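Local coordinates for protein Proline/betaine transporter, RALF (Rickettsia prowazekii str. Madrid E, PDB 4D7R) that probably acts as a guanine nucleotide exchange factor, here as an engineered chimera joining a Rickettsia Sec7 domain to a Legionella capping domain, at residues N174-K179 with F309-F314. Sequence-based numbering, arbitrary orientation.
Sequences NPSIAK and FSKWLF
Just past helix 155-173 the backbone makes a type I turn from Asn174 to Ile177, and the CA of Asn174 lies 5.8 Å from the CA of Trp312 in the short helix 311-314. The CA of Asn174 sits over one face of the Trp312 indole, 3.8 Å from the centroid of the five-membered ring, in a CH-pi contact. With CG anti to the backbone N (chi1 176°), the Asn174 amide runs on past the indole, and its ND2 comes 3.5 Å from Trp312 CB. The amide and indole planes are 14° apart. Asn174 OD1 accepts from Ser176 N at 3.0 Å, an Asx turn, while ND2 makes a hydrogen bond to Ile308 O. Both ends of the amide are therefore held. The contact joins the Sec7 domain to the capping domain. These two parts come from different organisms in this engineered chimera, so the contact cannot be read as that of either native protein. Pro175 CD packs against Trp312 CD1 at 3.7 Å. Trp312 also touches Asn169, Thr170 and His173 of helix 155-173. On the side of the Asn174 amide away from Pro175, Ile177 CD1 meets the Phe309 ring obliquely, 3.5 Å from CD1. The Lys311 chain, extended beyond CG, brings CE to 3.2 Å from Ser176 OG.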
# COMPACT_ATOMS: atom_id res chain seq x y z
N ASN A 174 -19.76 -7.38 -3.93
CA ASN A 174 -19.13 -8.66 -3.68
C ASN A 174 -20.25 -9.73 -3.73
O ASN A 174 -21.16 -9.67 -2.91
CB ASN A 174 -18.39 -8.65 -2.33
CG ASN A 174 -17.77 -9.95 -1.92
OD1 ASN A 174 -18.01 -11.00 -2.50
ND2 ASN A 174 -16.97 -9.90 -0.88
N PRO A 175 -20.23 -10.68 -4.71
CA PRO A 175 -21.33 -11.66 -4.79
C PRO A 175 -21.48 -12.62 -3.62
O PRO A 175 -22.56 -13.16 -3.41
CB PRO A 175 -21.09 -12.39 -6.13
CG PRO A 175 -20.01 -11.61 -6.83
CD PRO A 175 -19.23 -10.91 -5.77
N SER A 176 -20.42 -12.79 -2.82
CA SER A 176 -20.42 -13.66 -1.64
C SER A 176 -21.27 -13.07 -0.52
O SER A 176 -21.55 -13.74 0.46
CB SER A 176 -19.00 -13.93 -1.17
OG SER A 176 -18.25 -14.55 -2.20
N ILE A 177 -21.66 -11.82 -0.73
CA ILE A 177 -22.56 -11.12 0.16
C ILE A 177 -23.92 -11.09 -0.54
O ILE A 177 -24.18 -10.32 -1.38
CB ILE A 177 -22.01 -9.73 0.52
CG1 ILE A 177 -20.69 -9.91 1.26
CG2 ILE A 177 -22.95 -9.01 1.42
CD1 ILE A 177 -19.88 -8.68 1.40
N ALA A 178 -24.79 -12.00 -0.17
CA ALA A 178 -26.08 -12.15 -0.85
C ALA A 178 -26.92 -10.88 -0.83
O ALA A 178 -26.78 -10.08 0.09
CB ALA A 178 -26.86 -13.32 -0.27
N LYS A 179 -27.80 -10.71 -1.84
CA LYS A 179 -28.73 -9.59 -1.95
C LYS A 179 -29.41 -9.27 -0.60
O LYS A 179 -29.43 -8.11 -0.20
CB LYS A 179 -29.78 -9.86 -3.04
CG LYS A 179 -30.78 -8.71 -3.21
CD LYS A 179 -31.79 -8.95 -4.30
CE LYS A 179 -32.75 -7.79 -4.42
NZ LYS A 179 -33.86 -7.92 -3.44
N PHE A 309 -15.02 -10.40 2.87
CA PHE A 309 -15.01 -9.08 2.21
C PHE A 309 -13.79 -8.90 1.34
O PHE A 309 -13.91 -8.41 0.20
CB PHE A 309 -15.12 -7.91 3.23
CG PHE A 309 -16.35 -7.97 4.11
CD1 PHE A 309 -17.56 -7.45 3.68
CD2 PHE A 309 -16.29 -8.56 5.37
CE1 PHE A 309 -18.71 -7.55 4.48
CE2 PHE A 309 -17.43 -8.66 6.17
CZ PHE A 309 -18.63 -8.16 5.72
N SER A 310 -12.61 -9.26 1.87
CA SER A 310 -11.35 -9.03 1.18
C SER A 310 -11.15 -9.86 -0.06
O SER A 310 -10.55 -9.36 -1.01
CB SER A 310 -10.17 -9.25 2.12
OG SER A 310 -10.00 -10.63 2.38
N LYS A 311 -11.65 -11.10 -0.06
CA LYS A 311 -11.45 -12.05 -1.17
C LYS A 311 -11.94 -11.56 -2.54
O LYS A 311 -11.34 -11.91 -3.57
CB LYS A 311 -11.96 -13.45 -0.82
CG LYS A 311 -13.48 -13.53 -0.70
CD LYS A 311 -13.94 -14.97 -0.57
CE LYS A 311 -15.44 -15.06 -0.76
NZ LYS A 311 -15.96 -16.40 -0.45
N TRP A 312 -12.98 -10.72 -2.55
CA TRP A 312 -13.54 -10.17 -3.77
C TRP A 312 -12.48 -9.41 -4.60
O TRP A 312 -12.47 -9.50 -5.83
CB TRP A 312 -14.72 -9.22 -3.44
CG TRP A 312 -15.39 -8.68 -4.66
CD1 TRP A 312 -15.86 -9.40 -5.72
CD2 TRP A 312 -15.61 -7.30 -4.97
NE1 TRP A 312 -16.37 -8.55 -6.67
CE2 TRP A 312 -16.24 -7.26 -6.23
CE3 TRP A 312 -15.41 -6.10 -4.27
CZ2 TRP A 312 -16.62 -6.06 -6.84
CZ3 TRP A 312 -15.77 -4.91 -4.88
CH2 TRP A 312 -16.37 -4.89 -6.15
N LEU A 313 -11.57 -8.70 -3.92
CA LEU A 313 -10.54 -7.87 -4.56
C LEU A 313 -9.11 -8.35 -4.34
O LEU A 313 -8.22 -7.99 -5.12
CB LEU A 313 -10.67 -6.43 -4.05
CG LEU A 313 -11.98 -5.72 -4.44
CD1 LEU A 313 -12.15 -4.45 -3.67
CD2 LEU A 313 -12.02 -5.39 -5.94
N PHE A 314 -8.89 -9.13 -3.28
CA PHE A 314 -7.54 -9.55 -2.94
C PHE A 314 -7.25 -11.03 -2.96
O PHE A 314 -6.17 -11.45 -2.55
CB PHE A 314 -7.09 -8.86 -1.64
CG PHE A 314 -7.08 -7.35 -1.73
CD1 PHE A 314 -5.96 -6.67 -2.21
CD2 PHE A 314 -8.19 -6.61 -1.37
CE1 PHE A 314 -5.97 -5.28 -2.32
CE2 PHE A 314 -8.19 -5.21 -1.47
CZ PHE A 314 -7.08 -4.56 -1.93